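Local coordinates for purine nucleosidase, (IunH-1) (Sulfolobus solfataricus, PDB 3T8J), which is an alpha/beta enzyme of the nucleosidase family, built round a mixed beta-sheet and carrying a bound sodium ion in this model, at residues A[73-76]-A[77-81]; A[161-164]-A[165-169]; A[185-188]-A[189-192]. One frame throughout, in Å; residues are numbered along the deposited sequence.

Contact 1 (A[73-76]-A[77-81]); sequences ITVE and KVHGK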
ATOM      1  N   ILE A  73     -17.779  -1.453 -10.170  1.00 21.25           N
ATOM      2  CA  ILE A  73     -19.239  -1.244 -10.195  1.00 22.12           C
ATOM      3  C   ILE A  73     -19.646  -0.713 -11.556  1.00 21.83           C
ATOM      4  O   ILE A  73     -18.920   0.100 -12.171  1.00 21.89           O
ATOM      5  CB  ILE A  73     -19.710  -0.293  -9.082  1.00 23.09           C
ATOM      6  CG1 ILE A  73     -19.056   1.082  -9.185  1.00 23.86           C
ATOM      7  CG2 ILE A  73     -19.397  -0.899  -7.700  1.00 25.24           C
ATOM      8  CD1 ILE A  73     -19.700   2.159  -8.304  1.00 26.94           C
ATOM      9  N   THR A  74     -20.802  -1.186 -12.050  1.00 21.49           N
ATOM     10  CA  THR A  74     -21.458  -0.521 -13.152  1.00 21.59           C
ATOM     11  C   THR A  74     -22.108   0.790 -12.652  1.00 22.63           C
ATOM     12  O   THR A  74     -22.283   0.981 -11.435  1.00 24.92           O
ATOM     13  CB  THR A  74     -22.472  -1.429 -13.821  1.00 22.80           C
ATOM     14  OG1 THR A  74     -23.410  -1.879 -12.831  1.00 23.85           O
ATOM     15  CG2 THR A  74     -21.773  -2.635 -14.501  1.00 23.82           C
ATOM     16  N   VAL A  75     -22.438   1.676 -13.586  1.00 22.21           N
ATOM     17  CA  VAL A  75     -23.031   2.977 -13.289  1.00 23.16           C
ATOM     18  C   VAL A  75     -24.322   3.251 -14.117  1.00 24.21           C
ATOM     19  O   VAL A  75     -24.450   4.268 -14.822  1.00 23.84           O
ATOM     20  CB  VAL A  75     -22.001   4.118 -13.390  1.00 22.90           C
ATOM     21  CG1 VAL A  75     -21.053   4.075 -12.157  1.00 24.42           C
ATOM     22  CG2 VAL A  75     -21.213   4.024 -14.695  1.00 23.93           C
ATOM     23  N   GLU A  76     -25.281   2.332 -14.022  0.50 24.31           N
ATOM     24  CA  GLU A  76     -26.577   2.544 -14.669  0.50 25.34           C
ATOM     25  C   GLU A  76     -27.306   3.764 -14.085  0.50 25.50           C
ATOM     26  O   GLU A  76     -28.170   4.333 -14.756  0.50 26.96           O
ATOM     27  CB  GLU A  76     -27.429   1.260 -14.655  0.50 26.16           C
ATOM     28  CG  GLU A  76     -26.842   0.186 -15.605  0.50 25.82           C
ATOM     29  CD  GLU A  76     -27.264  -1.245 -15.300  0.50 27.62           C
ATOM     30  OE1 GLU A  76     -28.299  -1.445 -14.638  0.50 28.53           O
ATOM     31  OE2 GLU A  76     -26.556  -2.186 -15.736  0.50 24.12           O
ATOM     32  N   LYS A  77     -26.952   4.201 -12.871  1.00 25.17           N
ATOM     33  CA  LYS A  77     -27.517   5.455 -12.342  1.00 26.50           C
ATOM     34  C   LYS A  77     -27.117   6.657 -13.221  1.00 26.93           C
ATOM     35  O   LYS A  77     -27.853   7.645 -13.339  1.00 28.66           O
ATOM     36  CB  LYS A  77     -27.136   5.675 -10.867  1.00 27.15           C
ATOM     37  CG  LYS A  77     -25.652   5.979 -10.601  1.00 26.61           C
ATOM     38  CD  LYS A  77     -25.351   6.116  -9.126  1.00 27.31           C
ATOM     39  CE  LYS A  77     -23.872   6.354  -8.831  1.00 27.76           C
ATOM     40  NZ  LYS A  77     -23.669   6.526  -7.341  1.00 29.04           N
ATOM     41  N   VAL A  78     -25.913   6.582 -13.809  1.00 25.33           N
ATOM     42  CA  VAL A  78     -25.386   7.666 -14.608  1.00 25.98           C
ATOM     43  C   VAL A  78     -25.952   7.645 -16.029  1.00 25.75           C
ATOM     44  O   VAL A  78     -26.307   8.697 -16.568  1.00 27.56           O
ATOM     45  CB  VAL A  78     -23.820   7.567 -14.671  1.00 24.87           C
ATOM     46  CG1 VAL A  78     -23.236   8.630 -15.621  1.00 25.97           C
ATOM     47  CG2 VAL A  78     -23.175   7.691 -13.269  1.00 25.90           C
ATOM     48  N   HIS A  79     -26.031   6.463 -16.637  1.00 30.89           N
ATOM     49  CA  HIS A  79     -26.337   6.318 -18.080  1.00 31.01           C
ATOM     50  C   HIS A  79     -27.714   5.726 -18.382  1.00 33.79           C
ATOM     51  O   HIS A  79     -28.090   5.632 -19.546  1.00 35.75           O
ATOM     52  CB  HIS A  79     -25.283   5.429 -18.775  1.00 29.06           C
ATOM     53  CG  HIS A  79     -23.880   5.921 -18.622  1.00 29.17           C
ATOM     54  ND1 HIS A  79     -23.357   6.931 -19.406  1.00 28.23           N
ATOM     55  CD2 HIS A  79     -22.894   5.558 -17.768  1.00 29.74           C
ATOM     56  CE1 HIS A  79     -22.110   7.169 -19.037  1.00 29.91           C
ATOM     57  NE2 HIS A  79     -21.805   6.358 -18.036  1.00 31.22           N
ATOM     58  N   GLY A  80     -28.451   5.323 -17.359  1.00 33.72           N
ATOM     59  CA  GLY A  80     -29.692   4.548 -17.535  1.00 35.35           C
ATOM     60  C   GLY A  80     -29.428   3.052 -17.605  1.00 34.23           C
ATOM     61  O   GLY A  80     -28.318   2.624 -17.918  1.00 32.31           O
ATOM     62  N   LYS A  81     -30.458   2.238 -17.345  1.00 36.32           N
ATOM     63  CA  LYS A  81     -30.279   0.779 -17.381  1.00 36.98           C
ATOM     64  C   LYS A  81     -29.738   0.288 -18.716  1.00 34.90           C
ATOM     65  O   LYS A  81     -28.967  -0.680 -18.763  1.00 35.68           O
ATOM     66  CB  LYS A  81     -31.581   0.025 -17.047  1.00 40.43           C
ATOM     67  CG  LYS A  81     -31.358  -1.503 -16.874  1.00 43.35           C
ATOM     68  CD  LYS A  81     -32.636  -2.212 -16.395  1.00 50.03           C
ATOM     69  CE  LYS A  81     -32.449  -3.736 -16.236  1.00 51.41           C
ATOM     70  NZ  LYS A  81     -31.865  -4.100 -14.908  1.00 55.57           N
TER
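The imidazole of H79 receives V75 at its edge: methyl CG2 lies in the ring plane, 3.8 Å from CD2. The two side chains run side by side and point the same way, while V78 CG1 lies over one face of the ring, 3.6 Å above the plane and displaced toward its rim. V78 also turns back on V75, its CG2 3.8 Å from V75 CB, so two beta-branched residues give the imidazole apolar company at a face and an edge. Ring nitrogen ND1 is hydrogen-bonded to E12 OE1. V75 stands at the N-cap, and its carbonyl oxygen is shared by two amides: H79 N, at 3.3 Å, arrives in the carbonyl plane, whereas V78 N, at 2.9 Å, sits well above it. In one of its two conformers E76 crosses K81 obliquely, OE1 3.8 Å from K81 CG, with OE2 hydrogen-bonded to S39 N; the other conformer leaves this contact less certain. G80 N gives a weak bond to E76 O as the chain leaves the helix with positive phi (87°), a shape that suits glycine because a CB would press on the carbonyl before it. This short helix 76-79 is packed against helix 209-227, where V78 meets Y221 and Y224 and the H79 ring meets Y221. K77 reaches D280 O of the second subunit, while V75 leans on helix 163-167.

Contact 2 (A[161-164]-A[165-169]); sequences AEFN and IWVDP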
ATOM      1  N   ALA A 161     -10.324  10.006  -9.153  1.00 19.14           N
ATOM      2  CA  ALA A 161     -10.076   9.100 -10.276  1.00 18.16           C
ATOM      3  C   ALA A 161     -11.213   9.115 -11.305  1.00 18.93           C
ATOM      4  O   ALA A 161     -12.413   9.292 -10.947  1.00 19.34           O
ATOM      5  CB  ALA A 161      -9.820   7.666  -9.780  1.00 19.07           C
ATOM      6  N   GLU A 162     -10.841   8.883 -12.546  1.00 18.15           N
ATOM      7  CA  GLU A 162     -11.728   8.767 -13.687  1.00 18.68           C
ATOM      8  C   GLU A 162     -12.116   7.294 -13.921  1.00 18.33           C
ATOM      9  O   GLU A 162     -11.327   6.369 -13.720  1.00 18.46           O
ATOM     10  CB  GLU A 162     -11.059   9.383 -14.920  1.00 19.29           C
ATOM     11  CG  GLU A 162     -11.855   9.332 -16.187  1.00 19.77           C
ATOM     12  CD  GLU A 162     -11.769   7.996 -16.887  1.00 21.38           C
ATOM     13  OE1 GLU A 162     -10.695   7.330 -16.802  1.00 21.39           O
ATOM     14  OE2 GLU A 162     -12.757   7.629 -17.558  1.00 21.30           O
ATOM     15  N   PHE A 163     -13.361   7.084 -14.350  1.00 18.63           N
ATOM     16  CA  PHE A 163     -13.961   5.765 -14.449  1.00 18.09           C
ATOM     17  C   PHE A 163     -13.173   4.728 -15.259  1.00 17.08           C
ATOM     18  O   PHE A 163     -12.940   3.625 -14.771  1.00 17.95           O
ATOM     19  CB  PHE A 163     -15.364   5.908 -15.041  1.00 19.07           C
ATOM     20  CG  PHE A 163     -16.149   4.636 -15.079  1.00 18.58           C
ATOM     21  CD1 PHE A 163     -16.762   4.162 -13.924  1.00 20.09           C
ATOM     22  CD2 PHE A 163     -16.310   3.929 -16.262  1.00 20.32           C
ATOM     23  CE1 PHE A 163     -17.510   2.986 -13.950  1.00 19.92           C
ATOM     24  CE2 PHE A 163     -17.068   2.768 -16.291  1.00 21.31           C
ATOM     25  CZ  PHE A 163     -17.692   2.314 -15.139  1.00 19.48           C
ATOM     26  N   ASN A 164     -12.791   5.054 -16.491  1.00 17.25           N
ATOM     27  CA  ASN A 164     -12.154   4.036 -17.358  1.00 17.63           C
ATOM     28  C   ASN A 164     -10.881   3.472 -16.719  1.00 18.12           C
ATOM     29  O   ASN A 164     -10.666   2.258 -16.718  1.00 18.25           O
ATOM     30  CB  ASN A 164     -11.815   4.606 -18.734  1.00 18.26           C
ATOM     31  CG  ASN A 164     -13.041   4.838 -19.582  1.00 18.92           C
ATOM     32  OD1 ASN A 164     -14.116   4.288 -19.308  1.00 19.49           O
ATOM     33  ND2 ASN A 164     -12.898   5.653 -20.655  1.00 19.32           N
ATOM     34  N   ILE A 165     -10.047   4.354 -16.162  1.00 17.88           N
ATOM     35  CA  ILE A 165      -8.811   3.902 -15.512  1.00 17.21           C
ATOM     36  C   ILE A 165      -9.117   3.174 -14.201  1.00 16.98           C
ATOM     37  O   ILE A 165      -8.546   2.113 -13.904  1.00 17.30           O
ATOM     38  CB  ILE A 165      -7.839   5.075 -15.262  1.00 17.39           C
ATOM     39  CG1 ILE A 165      -7.572   5.859 -16.559  1.00 18.19           C
ATOM     40  CG2 ILE A 165      -6.486   4.589 -14.618  1.00 17.96           C
ATOM     41  CD1 ILE A 165      -6.945   5.024 -17.684  1.00 20.78           C
ATOM     42  N   TRP A 166     -10.045   3.724 -13.398  1.00 16.75           N
ATOM     43  CA  TRP A 166     -10.408   3.125 -12.110  1.00 16.45           C
ATOM     44  C   TRP A 166     -10.982   1.678 -12.251  1.00 15.87           C
ATOM     45  O   TRP A 166     -10.705   0.818 -11.409  1.00 15.85           O
ATOM     46  CB  TRP A 166     -11.449   4.032 -11.402  1.00 17.10           C
ATOM     47  CG  TRP A 166     -11.928   3.498 -10.094  1.00 16.65           C
ATOM     48  CD1 TRP A 166     -11.394   3.718  -8.842  1.00 17.43           C
ATOM     49  CD2 TRP A 166     -13.068   2.652  -9.889  1.00 18.38           C
ATOM     50  NE1 TRP A 166     -12.108   3.037  -7.881  1.00 19.96           N
ATOM     51  CE2 TRP A 166     -13.137   2.367  -8.504  1.00 19.36           C
ATOM     52  CE3 TRP A 166     -14.023   2.079 -10.748  1.00 19.00           C
ATOM     53  CZ2 TRP A 166     -14.129   1.558  -7.964  1.00 21.17           C
ATOM     54  CZ3 TRP A 166     -15.002   1.281 -10.199  1.00 20.88           C
ATOM     55  CH2 TRP A 166     -15.043   1.023  -8.823  1.00 20.68           C
ATOM     56  N   VAL A 167     -11.784   1.427 -13.276  1.00 16.12           N
ATOM     57  CA  VAL A 167     -12.434   0.096 -13.446  1.00 16.74           C
ATOM     58  C   VAL A 167     -11.392  -1.011 -13.495  1.00 16.69           C
ATOM     59  O   VAL A 167     -11.513  -2.050 -12.838  1.00 16.95           O
ATOM     60  CB  VAL A 167     -13.357   0.059 -14.664  1.00 16.61           C
ATOM     61  CG1 VAL A 167     -13.678  -1.391 -15.098  1.00 18.54           C
ATOM     62  CG2 VAL A 167     -14.671   0.849 -14.391  1.00 19.09           C
ATOM     63  N   ASP A 168     -10.321  -0.745 -14.254  1.00 16.05           N
ATOM     64  CA  ASP A 168      -9.239  -1.720 -14.417  1.00 15.33           C
ATOM     65  C   ASP A 168      -7.890  -1.021 -14.449  1.00 15.86           C
ATOM     66  O   ASP A 168      -7.324  -0.806 -15.516  1.00 16.50           O
ATOM     67  CB  ASP A 168      -9.450  -2.651 -15.607  1.00 15.84           C
ATOM     68  CG  ASP A 168      -8.552  -3.884 -15.547  1.00 16.57           C
ATOM     69  OD1 ASP A 168      -7.602  -3.896 -14.728  1.00 16.83           O
ATOM     70  OD2 ASP A 168      -8.784  -4.857 -16.309  1.00 17.32           O
ATOM     71  N   PRO A 169      -7.386  -0.679 -13.259  1.00 15.87           N
ATOM     72  CA  PRO A 169      -6.122   0.095 -13.240  1.00 16.72           C
ATOM     73  C   PRO A 169      -4.930  -0.774 -13.529  1.00 17.52           C
ATOM     74  O   PRO A 169      -3.880  -0.265 -13.937  1.00 17.89           O
ATOM     75  CB  PRO A 169      -6.092   0.671 -11.827  1.00 17.41           C
ATOM     76  CG  PRO A 169      -6.861  -0.308 -11.015  1.00 18.14           C
ATOM     77  CD  PRO A 169      -7.953  -0.856 -11.907  1.00 16.50           C
TER
HETATM   78  O   HOH W   1      -8.600   0.654 -17.570  1.00 12.75           O
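F163 sets off from its CA away from 165-169, yet its ring comes back to place one face against a V167 methyl. With CG anti to the backbone N (chi1 -175°), the ring swings alongside the first turn of helix 163-167. CG lies 4.1 Å from V167 CG2, the CD and CE atoms progressively nearer, and CZ 3.4 Å from it. V167 CG2 sits over one face, shifted toward the rim, in a CH-pi contact 3.5 Å from the ring centroid. V167 N bonds to F163 O at 2.9 Å. E162, at the N-cap, bends at chi2 (-81°) over the helix start. OE2 accepts from N164 N at 2.8 Å, met from above the carboxylate plane, and OE1 accepts from I165 N at 3.1 Å on its syn side, though 33° out of that plane, as well as from G149 N. A water donates to N164 O and D168 O, linking carbonyls four residues apart. N164 ND2 bonds to M147 O, closing strand 141-147, and F163 touches D9, a sodium ligand. A glutamate, long enough to fold back, thus supplies acceptors to two first-turn amides, which lack the usual i-4 helical carbonyl, and its three bonds probably fix its rotation.

Contact 3 (A[185-188]-A[189-192]); sequences IPWD and VIIN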
ATOM      1  N   ILE A 185      -6.919  11.965 -23.438  1.00 22.30           N
ATOM      2  CA  ILE A 185      -7.879  13.032 -23.205  1.00 23.74           C
ATOM      3  C   ILE A 185      -8.490  12.810 -21.804  1.00 22.82           C
ATOM      4  O   ILE A 185      -9.273  11.876 -21.615  1.00 22.05           O
ATOM      5  CB  ILE A 185      -8.998  13.020 -24.287  1.00 24.17           C
ATOM      6  CG1 ILE A 185      -8.505  13.488 -25.683  1.00 25.53           C
ATOM      7  CG2 ILE A 185     -10.134  13.980 -23.931  1.00 26.99           C
ATOM      8  CD1 ILE A 185      -7.362  12.680 -26.329  1.00 27.41           C
ATOM      9  N   PRO A 186      -8.157  13.667 -20.826  1.00 22.07           N
ATOM     10  CA  PRO A 186      -8.645  13.467 -19.443  1.00 20.98           C
ATOM     11  C   PRO A 186     -10.064  13.980 -19.179  1.00 21.38           C
ATOM     12  O   PRO A 186     -10.503  14.959 -19.792  1.00 21.64           O
ATOM     13  CB  PRO A 186      -7.645  14.269 -18.586  1.00 22.24           C
ATOM     14  CG  PRO A 186      -6.574  14.708 -19.513  1.00 24.50           C
ATOM     15  CD  PRO A 186      -7.115  14.713 -20.873  1.00 23.28           C
ATOM     16  N   TRP A 187     -10.729  13.338 -18.221  1.00 21.52           N
ATOM     17  CA  TRP A 187     -12.032  13.778 -17.752  1.00 21.84           C
ATOM     18  C   TRP A 187     -12.039  15.234 -17.305  1.00 22.81           C
ATOM     19  O   TRP A 187     -12.984  15.986 -17.622  1.00 23.06           O
ATOM     20  CB  TRP A 187     -12.452  12.912 -16.571  1.00 21.09           C
ATOM     21  CG  TRP A 187     -13.754  13.358 -15.912  1.00 22.74           C
ATOM     22  CD1 TRP A 187     -13.898  14.034 -14.728  1.00 23.47           C
ATOM     23  CD2 TRP A 187     -15.061  13.166 -16.430  1.00 25.57           C
ATOM     24  NE1 TRP A 187     -15.237  14.283 -14.480  1.00 26.47           N
ATOM     25  CE2 TRP A 187     -15.967  13.748 -15.510  1.00 25.05           C
ATOM     26  CE3 TRP A 187     -15.568  12.540 -17.574  1.00 26.38           C
ATOM     27  CZ2 TRP A 187     -17.359  13.723 -15.706  1.00 27.24           C
ATOM     28  CZ3 TRP A 187     -16.953  12.527 -17.759  1.00 27.27           C
ATOM     29  CH2 TRP A 187     -17.815  13.102 -16.827  1.00 27.55           C
ATOM     30  N   ASP A 188     -11.028  15.644 -16.540  1.00 23.06           N
ATOM     31  CA  ASP A 188     -11.026  16.984 -15.960  1.00 24.57           C
ATOM     32  C   ASP A 188     -10.550  18.081 -16.910  1.00 25.47           C
ATOM     33  O   ASP A 188     -10.430  19.249 -16.515  1.00 27.97           O
ATOM     34  CB  ASP A 188     -10.365  17.031 -14.575  1.00 25.00           C
ATOM     35  CG  ASP A 188      -9.001  16.388 -14.516  1.00 25.25           C
ATOM     36  OD1 ASP A 188      -8.428  16.000 -15.577  1.00 24.77           O
ATOM     37  OD2 ASP A 188      -8.485  16.282 -13.357  1.00 24.88           O
ATOM     38  N   VAL A 189     -10.341  17.693 -18.173  1.00 25.65           N
ATOM     39  CA  VAL A 189     -10.230  18.619 -19.284  1.00 26.74           C
ATOM     40  C   VAL A 189     -11.591  18.704 -20.009  1.00 27.29           C
ATOM     41  O   VAL A 189     -12.114  19.797 -20.228  1.00 28.59           O
ATOM     42  CB  VAL A 189      -9.088  18.188 -20.235  1.00 26.55           C
ATOM     43  CG1 VAL A 189      -9.161  18.941 -21.577  1.00 28.79           C
ATOM     44  CG2 VAL A 189      -7.740  18.368 -19.536  1.00 27.79           C
ATOM     45  N   ILE A 190     -12.170  17.566 -20.363  1.00 25.82           N
ATOM     46  CA  ILE A 190     -13.398  17.588 -21.175  1.00 26.80           C
ATOM     47  C   ILE A 190     -14.587  18.227 -20.430  1.00 27.53           C
ATOM     48  O   ILE A 190     -15.450  18.798 -21.097  1.00 27.65           O
ATOM     49  CB  ILE A 190     -13.780  16.205 -21.776  1.00 27.15           C
ATOM     50  CG1 ILE A 190     -14.182  15.221 -20.704  1.00 26.56           C
ATOM     51  CG2 ILE A 190     -12.657  15.652 -22.641  1.00 28.47           C
ATOM     52  CD1 ILE A 190     -15.715  15.228 -20.469  1.00 27.96           C
ATOM     53  N   ILE A 191     -14.604  18.192 -19.088  1.00 27.28           N
ATOM     54  CA  ILE A 191     -15.715  18.815 -18.337  1.00 28.47           C
ATOM     55  C   ILE A 191     -15.742  20.333 -18.442  1.00 29.73           C
ATOM     56  O   ILE A 191     -16.729  20.953 -18.065  1.00 31.35           O
ATOM     57  CB  ILE A 191     -15.779  18.401 -16.826  1.00 27.20           C
ATOM     58  CG1 ILE A 191     -14.513  18.820 -16.071  1.00 28.70           C
ATOM     59  CG2 ILE A 191     -16.075  16.902 -16.710  1.00 28.16           C
ATOM     60  CD1 ILE A 191     -14.515  18.416 -14.578  1.00 30.57           C
ATOM     61  N   ASN A 192     -14.672  20.940 -18.962  1.00 29.39           N
ATOM     62  CA  ASN A 192     -14.675  22.383 -19.249  1.00 32.10           C
ATOM     63  C   ASN A 192     -15.485  22.778 -20.494  1.00 32.40           C
ATOM     64  O   ASN A 192     -15.658  23.971 -20.764  1.00 35.36           O
ATOM     65  CB  ASN A 192     -13.230  22.888 -19.420  1.00 32.42           C
ATOM     66  CG  ASN A 192     -12.389  22.706 -18.167  1.00 34.28           C
ATOM     67  OD1 ASN A 192     -12.901  22.746 -17.046  1.00 36.99           O
ATOM     68  ND2 ASN A 192     -11.080  22.528 -18.356  1.00 36.75           N
TER
HETATM   69  O   HOH W   2      -8.766  21.540 -16.913  1.00 27.94           O
HETATM   70  O   HOH W   3     -11.762  21.007 -14.794  1.00 28.98           O
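I185 meets I190 methyl to methyl, CG2 to CG2 at 3.3 Å, tighter than usual van der Waals contact, the side chains crossing at about a right angle. This isoleucine ends strand 182-185, and its other neighbours, V292 on strand 289-295 and T241 and I244 on helix 237-246, are partners for which a branched aliphatic chain is well suited. P186 follows at the N-cap. Its ring carbon CG touches V189 CG2 at 3.8 Å, and its carbonyl oxygen takes two amides: I190 N, at 3.1 Å, comes in the carbonyl plane, while V189 N, at 3.2 Å, stands above that plane. A proline is compatible with this place, which uses its carbonyl and not an N-H in the helix. W187 supplies the flat group of the turn. Its chi1 of 175° sets CG anti to the backbone N and lays the indole under I191, whose CG2 lies over one face, 3.4 Å from W187 CE2, as a CH-pi contact with the five-membered ring. The tip of I190, CD1, approaches the six-membered ring obliquely, 4.0 Å from W187 CE3. Behind the ring contact, I191 N bonds to W187 O. D188, with chi1 at 51°, hands its carboxylate to a loop: OD2 accepts from F152 N and I154 N, and OD1 from V151 N, so three loop amides hold the group. Its carbonyl oxygen takes two waters, each also bonded to the N192 side-chain amide, one to ND2 at 2.9 Å and the other to OD1. The whole is a strand-to-helix junction of an alpha/beta fold, in which a parallel strand of the central sheet passes through a single N-cap residue into one short helix at its C-terminal end.

Contact 2 stands between the other two and touches both. Its F163 ring reaches contact 1, where CE1 lies 3.9 Å from V75 CG2, and W166 CZ3 comes within 3.9 Å of I73 N. Toward contact 3, E162 CG packs on W187 CB at 3.6 Å. Contacts 1 and 3 do not meet; their nearest atoms are about 7 Å apart. The three contacts lie at graded distances from the sodium ion, which is bound by D9, D14, I121 and S122. The N164 side chain lies about 5 Å from it, that of H79 about 8 Å and that of W187 about 10 Å, so they belong to its surroundings and not to its ligands.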